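Local coordinates for tyrosine-protein phosphatase YwqE (Bacillus subtilis, PDB 3QY7) that removes phosphate from phosphotyrosine-containing proteins such as YwqD, YwqF and Ssb, acting as a manganese-dependent tyrosine phosphatase, at residues I81-E86 / E108-H113; Y104-F109 / V133-E138. One frame throughout, in Å; residues are numbered along the deposited sequence.

Interaction 1 (I81-E86 / E108-H113); sequences IRIYGE and EFPFDH. With FE (Fe (III) ion), chain B.
R82 and E108 meet through a salt bridge in which NE of R82 lies 2.8 Å from OE2 of E108. The N-H points almost straight at the oxygen (173°) and the oxygen lies close to the guanidinium plane, yet the arginine reaches it from above the carboxylate plane, the two flat groups being turned 51° apart. Bends at chi2 and chi3 fold the arginine chain back over the carboxylate. A water fills out the pairing: it accepts from NH2 of R82 at 2.7 Å and donates to OE1 of E108. That same OE1 binds an iron(III) ion at 2.1 Å, so the two carboxylate oxygens divide their work between metal and arginine, and R82, in the second shell, is placed to orient the carboxylate. The site is that of a PHP-like TIM barrel, with E108 at the C-terminal end of strand 104-108 and strand 80-82 parallel beside it. Backbone bonds flank R82: N of E108 donates to O of I81, and N of I83 to O of E108, both at 2.9 Å. Beyond them the contact turns apolar. CG2 of I83 rests on CD of P110 at 3.8 Å, while its CD1 meets the edge of the F109 ring at CE1, 3.9 Å away; helix 118-127 packs against both I83 and F109.

Interaction 2 (Y104-F109 / V133-E138); sequences YILIEF and VIAHPE. With FE (Fe (III) ion), chain B.
The iron(III) ion is gripped from both segments, by OE1 of E108 and, at 2.2 Å, by NE2 of H136, with two waters and two ligand atoms from elsewhere in the structure, E80 among their sources. OE1 of E108 and NE2 of H136 stand 3.3 Å apart as fellow ligands of the metal, not as a hydrogen bond, with OE1 at the edge of the imidazole and near its plane. Carboxylate and ring planes are turned 72° apart. CG of H136 sits between the backbone N and the carbonyl carbon (chi1 49°), a rotation that brings the ring back toward E108, and the methyl of A135 lies over one ring face near its rim. The other carboxylate oxygen of E108 is held by R82.

Behind the metal, strands 104-108 and 131-135 run parallel. N of V133 donates to O of I105 at 2.8 Å, N of I107 to O of V133, and N of A135 to O of I107. Past these direct bonds a water continues the link, accepting from N of F109 and donating to O of A135 at 2.6 Å.

Side chains pack on both faces of the sheet. On the face of L106 and V133, CD1 of L106 reaches across to CB of A135 at 3.8 Å. On the face of I107 and I134, CG2 of I134 lies 3.8 Å from CE2 of F109, approaching the ring obliquely, and F122 of helix 118-127 covers this layer. At the start of strand 104-108, CG2 of V133 touches the Y104 ring edge at CD1, 3.9 Å away. Strand 104-108, helix 118-127 and strand 131-135 form a beta-alpha-beta unit of the TIM barrel, with metal ligands at, or just past, the C-terminal ends of its strands.

Overall arrangement
Interactions 1 and 2 lie on the two sides of strand 104-108, which pairs with strand 80-82 in one and with strand 131-135 in the other; their centres are about 9 Å apart. E108 and F109 belong to both. Interaction 2 is the more deeply buried, its centre about 6 Å from the centre of the chain, against about 14 Å for the centre of interaction 1, and rests on longer strand pairing and apolar packing. Interaction 1 involves a single bridge before its chains enter loops, and includes the exposed R82. Both hold E108 as a direct iron(III) ligand; interaction 2 adds H136, whereas 81-86 adds the second-shell charge of R82. I81 and I83 pack on I105 and I107, joining the two contacts.

Interaction 1 (I81-E86 / E108-H113)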
loop_
_atom_site.group_PDB
_atom_site.type_symbol
_atom_site.label_atom_id
_atom_site.label_comp_id
_atom_site.label_asym_id
_atom_site.label_seq_id
_atom_site.Cartn_x
_atom_site.Cartn_y
_atom_site.Cartn_z
ATOM N N ILE A 81 -7.970 -1.843 -3.680
ATOM C CA ILE A 81 -9.338 -1.583 -4.166
ATOM C C ILE A 81 -9.397 -0.269 -4.944
ATOM O O ILE A 81 -9.346 0.808 -4.373
ATOM C CB ILE A 81 -10.327 -1.546 -2.980
ATOM C CG1 ILE A 81 -10.202 -2.833 -2.151
ATOM C CG2 ILE A 81 -11.777 -1.299 -3.485
ATOM C CD1 ILE A 81 -10.907 -2.783 -0.795
ATOM N N ARG A 82 -9.504 -0.375 -6.265
ATOM C CA ARG A 82 -9.765 0.801 -7.079
ATOM C C ARG A 82 -11.095 1.387 -6.632
ATOM O O ARG A 82 -12.111 0.683 -6.617
ATOM C CB ARG A 82 -9.820 0.423 -8.557
ATOM C CG ARG A 82 -10.245 1.567 -9.485
ATOM C CD ARG A 82 -9.121 2.605 -9.633
ATOM N NE ARG A 82 -7.917 2.031 -10.232
ATOM C CZ ARG A 82 -7.736 1.848 -11.537
ATOM N NH1 ARG A 82 -8.689 2.206 -12.403
ATOM N NH2 ARG A 82 -6.602 1.314 -11.980
ATOM N N ILE A 83 -11.081 2.672 -6.289
ATOM C CA ILE A 83 -12.251 3.342 -5.724
ATOM C C ILE A 83 -13.470 3.165 -6.624
ATOM O O ILE A 83 -13.356 3.169 -7.843
ATOM C CB ILE A 83 -11.952 4.843 -5.449
ATOM C CG1 ILE A 83 -13.016 5.485 -4.545
ATOM C CG2 ILE A 83 -11.706 5.618 -6.758
ATOM C CD1 ILE A 83 -12.610 6.855 -3.996
ATOM N N TYR A 84 -14.616 2.948 -5.994
ATOM C CA TYR A 84 -15.911 2.962 -6.690
ATOM C C TYR A 84 -16.973 3.341 -5.680
ATOM O O TYR A 84 -16.704 3.378 -4.481
ATOM C CB TYR A 84 -16.209 1.639 -7.423
ATOM C CG TYR A 84 -16.370 0.415 -6.548
ATOM C CD1 TYR A 84 -15.255 -0.274 -6.069
ATOM C CD2 TYR A 84 -17.633 -0.074 -6.222
ATOM C CE1 TYR A 84 -15.398 -1.403 -5.285
ATOM C CE2 TYR A 84 -17.787 -1.204 -5.433
ATOM C CZ TYR A 84 -16.659 -1.867 -4.961
ATOM O OH TYR A 84 -16.803 -2.998 -4.181
ATOM N N GLY A 85 -18.171 3.665 -6.164
ATOM C CA GLY A 85 -19.181 4.287 -5.311
ATOM C C GLY A 85 -19.675 3.441 -4.150
ATOM O O GLY A 85 -20.057 3.980 -3.113
ATOM N N GLU A 86 -19.646 2.120 -4.322
ATOM C CA GLU A 86 -20.284 1.191 -3.389
ATOM C C GLU A 86 -19.295 0.495 -2.446
ATOM O O GLU A 86 -19.602 -0.563 -1.897
ATOM C CB GLU A 86 -21.097 0.138 -4.160
ATOM C CG GLU A 86 -22.260 0.688 -5.003
ATOM C CD GLU A 86 -21.811 1.370 -6.290
ATOM O OE1 GLU A 86 -20.758 0.988 -6.849
ATOM O OE2 GLU A 86 -22.519 2.293 -6.753
ATOM N N GLU A 108 -7.335 2.822 -4.068
ATOM C CA GLU A 108 -6.527 3.363 -5.156
ATOM C C GLU A 108 -7.404 4.224 -6.048
ATOM O O GLU A 108 -8.457 3.772 -6.488
ATOM C CB GLU A 108 -5.953 2.219 -5.986
ATOM C CG GLU A 108 -4.988 2.659 -7.084
ATOM C CD GLU A 108 -4.898 1.669 -8.225
ATOM O OE1 GLU A 108 -3.788 1.479 -8.771
ATOM O OE2 GLU A 108 -5.921 1.059 -8.593
ATOM N N PHE A 109 -6.949 5.450 -6.300
ATOM C CA PHE A 109 -7.569 6.350 -7.289
ATOM C C PHE A 109 -7.142 5.944 -8.698
ATOM O O PHE A 109 -6.031 5.486 -8.902
ATOM C CB PHE A 109 -7.138 7.806 -7.046
ATOM C CG PHE A 109 -7.512 8.364 -5.695
ATOM C CD1 PHE A 109 -8.699 7.991 -5.058
ATOM C CD2 PHE A 109 -6.686 9.289 -5.066
ATOM C CE1 PHE A 109 -9.039 8.521 -3.817
ATOM C CE2 PHE A 109 -7.017 9.845 -3.824
ATOM C CZ PHE A 109 -8.214 9.453 -3.185
ATOM N N PRO A 110 -8.023 6.143 -9.690
ATOM C CA PRO A 110 -7.556 6.053 -11.065
ATOM C C PRO A 110 -6.360 6.982 -11.268
ATOM O O PRO A 110 -6.264 8.018 -10.609
ATOM C CB PRO A 110 -8.758 6.549 -11.869
ATOM C CG PRO A 110 -9.568 7.333 -10.924
ATOM C CD PRO A 110 -9.404 6.634 -9.608
ATOM N N PHE A 111 -5.456 6.627 -12.175
ATOM C CA PHE A 111 -4.170 7.316 -12.251
ATOM C C PHE A 111 -4.269 8.813 -12.598
ATOM O O PHE A 111 -3.370 9.585 -12.276
ATOM C CB PHE A 111 -3.225 6.607 -13.228
ATOM C CG PHE A 111 -3.297 7.135 -14.637
ATOM C CD1 PHE A 111 -2.276 7.939 -15.142
ATOM C CD2 PHE A 111 -4.387 6.842 -15.449
ATOM C CE1 PHE A 111 -2.329 8.431 -16.446
ATOM C CE2 PHE A 111 -4.459 7.338 -16.757
ATOM C CZ PHE A 111 -3.425 8.132 -17.255
ATOM N N ASP A 112 -5.367 9.205 -13.239
ATOM C CA ASP A 112 -5.472 10.526 -13.860
ATOM C C ASP A 112 -6.165 11.585 -13.009
ATOM O O ASP A 112 -5.971 12.780 -13.237
ATOM C CB ASP A 112 -6.173 10.420 -15.222
ATOM C CG ASP A 112 -7.592 9.894 -15.111
ATOM O OD1 ASP A 112 -7.786 8.808 -14.530
ATOM O OD2 ASP A 112 -8.525 10.562 -15.601
ATOM N N HIS A 113 -6.988 11.167 -12.049
ATOM C CA HIS A 113 -7.730 12.143 -11.240
ATOM C C HIS A 113 -8.148 11.583 -9.894
ATOM O O HIS A 113 -8.128 10.363 -9.683
ATOM C CB HIS A 113 -8.974 12.644 -11.994
ATOM C CG HIS A 113 -10.052 11.616 -12.134
ATOM N ND1 HIS A 113 -11.274 11.727 -11.504
ATOM C CD2 HIS A 113 -10.086 10.449 -12.818
ATOM C CE1 HIS A 113 -12.017 10.674 -11.797
ATOM N NE2 HIS A 113 -11.320 9.883 -12.594
HETATM FE FE FE B . -2.062 0.750 -7.797
HETATM O O HOH W 1 -4.141 0.368 -11.243
HETATM O O HOH W 2 -0.853 1.329 -9.582
HETATM O O HOH W 3 -0.529 -0.237 -6.849
#

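Interaction 2 (Y104-F109 / V133-E138)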
loop_
_atom_site.group_PDB
_atom_site.type_symbol
_atom_site.label_atom_id
_atom_site.label_comp_id
_atom_site.label_asym_id
_atom_site.label_seq_id
_atom_site.Cartn_x
_atom_site.Cartn_y
_atom_site.Cartn_z
ATOM N N TYR A 104 -7.907 -0.692 8.436
ATOM C CA TYR A 104 -7.232 0.002 7.335
ATOM C C TYR A 104 -7.601 -0.624 6.002
ATOM O O TYR A 104 -7.516 -1.834 5.833
ATOM C CB TYR A 104 -5.716 -0.034 7.547
ATOM C CG TYR A 104 -5.309 0.701 8.797
ATOM C CD1 TYR A 104 -5.033 2.064 8.768
ATOM C CD2 TYR A 104 -5.276 0.044 10.032
ATOM C CE1 TYR A 104 -4.688 2.748 9.925
ATOM C CE2 TYR A 104 -4.931 0.714 11.198
ATOM C CZ TYR A 104 -4.642 2.066 11.139
ATOM O OH TYR A 104 -4.311 2.748 12.283
ATOM N N ILE A 105 -8.023 0.201 5.049
ATOM C CA ILE A 105 -8.464 -0.304 3.763
ATOM C C ILE A 105 -7.686 0.427 2.681
ATOM O O ILE A 105 -7.538 1.654 2.759
ATOM C CB ILE A 105 -10.017 -0.163 3.574
ATOM C CG1 ILE A 105 -10.473 -0.656 2.203
ATOM C CG2 ILE A 105 -10.520 1.234 3.923
ATOM C CD1 ILE A 105 -11.996 -0.659 2.023
ATOM N N LEU A 106 -7.159 -0.331 1.718
ATOM C CA LEU A 106 -6.291 0.233 0.668
ATOM C C LEU A 106 -7.116 0.609 -0.548
ATOM O O LEU A 106 -7.622 -0.253 -1.258
ATOM C CB LEU A 106 -5.183 -0.773 0.306
ATOM C CG LEU A 106 -4.106 -0.264 -0.668
ATOM C CD1 LEU A 106 -3.315 0.887 -0.068
ATOM C CD2 LEU A 106 -3.194 -1.408 -1.067
ATOM N N ILE A 107 -7.259 1.918 -0.742
ATOM C CA ILE A 107 -8.085 2.486 -1.799
ATOM C C ILE A 107 -7.172 3.177 -2.801
ATOM O O ILE A 107 -6.362 4.025 -2.419
ATOM C CB ILE A 107 -9.078 3.515 -1.204
ATOM C CG1 ILE A 107 -9.980 2.863 -0.144
ATOM C CG2 ILE A 107 -9.923 4.193 -2.312
ATOM C CD1 ILE A 107 -10.868 1.767 -0.658
ATOM N N GLU A 108 -7.335 2.822 -4.068
ATOM C CA GLU A 108 -6.527 3.363 -5.156
ATOM C C GLU A 108 -7.404 4.224 -6.048
ATOM O O GLU A 108 -8.457 3.772 -6.488
ATOM C CB GLU A 108 -5.953 2.219 -5.986
ATOM C CG GLU A 108 -4.988 2.659 -7.084
ATOM C CD GLU A 108 -4.898 1.669 -8.225
ATOM O OE1 GLU A 108 -3.788 1.479 -8.771
ATOM O OE2 GLU A 108 -5.921 1.059 -8.593
ATOM N N PHE A 109 -6.949 5.450 -6.300
ATOM C CA PHE A 109 -7.569 6.350 -7.289
ATOM C C PHE A 109 -7.142 5.944 -8.698
ATOM O O PHE A 109 -6.031 5.486 -8.902
ATOM C CB PHE A 109 -7.138 7.806 -7.046
ATOM C CG PHE A 109 -7.512 8.364 -5.695
ATOM C CD1 PHE A 109 -8.699 7.991 -5.058
ATOM C CD2 PHE A 109 -6.686 9.289 -5.066
ATOM C CE1 PHE A 109 -9.039 8.521 -3.817
ATOM C CE2 PHE A 109 -7.017 9.845 -3.824
ATOM C CZ PHE A 109 -8.214 9.453 -3.185
ATOM N N VAL A 133 -6.662 4.198 3.370
ATOM C CA VAL A 133 -5.262 4.414 3.018
ATOM C C VAL A 133 -5.177 4.577 1.521
ATOM O O VAL A 133 -5.461 3.629 0.766
ATOM C CB VAL A 133 -4.381 3.237 3.455
ATOM C CG1 VAL A 133 -2.892 3.542 3.131
ATOM C CG2 VAL A 133 -4.533 3.012 4.973
ATOM N N ILE A 134 -4.784 5.776 1.096
ATOM C CA ILE A 134 -4.643 6.082 -0.332
ATOM C C ILE A 134 -3.382 5.410 -0.856
ATOM O O ILE A 134 -2.286 5.669 -0.338
ATOM C CB ILE A 134 -4.538 7.610 -0.538
ATOM C CG1 ILE A 134 -5.838 8.274 -0.054
ATOM C CG2 ILE A 134 -4.305 7.948 -2.035
ATOM C CD1 ILE A 134 -5.718 9.780 0.177
ATOM N N ALA A 135 -3.553 4.574 -1.874
ATOM C CA ALA A 135 -2.420 3.908 -2.534
ATOM C C ALA A 135 -1.657 4.910 -3.400
ATOM O O ALA A 135 -2.247 5.659 -4.181
ATOM C CB ALA A 135 -2.888 2.741 -3.354
ATOM N N HIS A 136 -0.338 4.897 -3.229
ATOM C CA HIS A 136 0.605 5.639 -4.068
ATOM C C HIS A 136 0.082 6.985 -4.574
ATOM O O HIS A 136 -0.042 7.174 -5.777
ATOM C CB HIS A 136 1.117 4.785 -5.235
ATOM C CG HIS A 136 0.042 4.084 -6.003
ATOM N ND1 HIS A 136 -0.857 4.749 -6.815
ATOM C CD2 HIS A 136 -0.277 2.770 -6.091
ATOM C CE1 HIS A 136 -1.673 3.871 -7.367
ATOM N NE2 HIS A 136 -1.338 2.662 -6.952
ATOM N N PRO A 137 -0.192 7.916 -3.656
ATOM C CA PRO A 137 -0.711 9.209 -4.106
ATOM C C PRO A 137 0.288 9.941 -5.007
ATOM O O PRO A 137 -0.137 10.747 -5.855
ATOM C CB PRO A 137 -0.944 9.975 -2.795
ATOM C CG PRO A 137 0.003 9.325 -1.811
ATOM C CD PRO A 137 -0.054 7.866 -2.189
ATOM N N GLU A 138 1.585 9.657 -4.837
ATOM C CA GLU A 138 2.641 10.278 -5.671
ATOM C C GLU A 138 2.538 9.912 -7.158
ATOM O O GLU A 138 3.062 10.629 -8.023
ATOM C CB GLU A 138 4.045 9.953 -5.110
ATOM C CG GLU A 138 4.643 8.562 -5.494
ATOM C CD GLU A 138 4.091 7.372 -4.703
ATOM O OE1 GLU A 138 4.692 6.293 -4.821
ATOM O OE2 GLU A 138 3.089 7.490 -3.968
HETATM FE FE FE B . -2.062 0.750 -7.797
HETATM O O HOH W 4 -4.290 6.491 -5.630
HETATM O O HOH W 2 -0.853 1.329 -9.582
HETATM O O HOH W 3 -0.529 -0.237 -6.849
#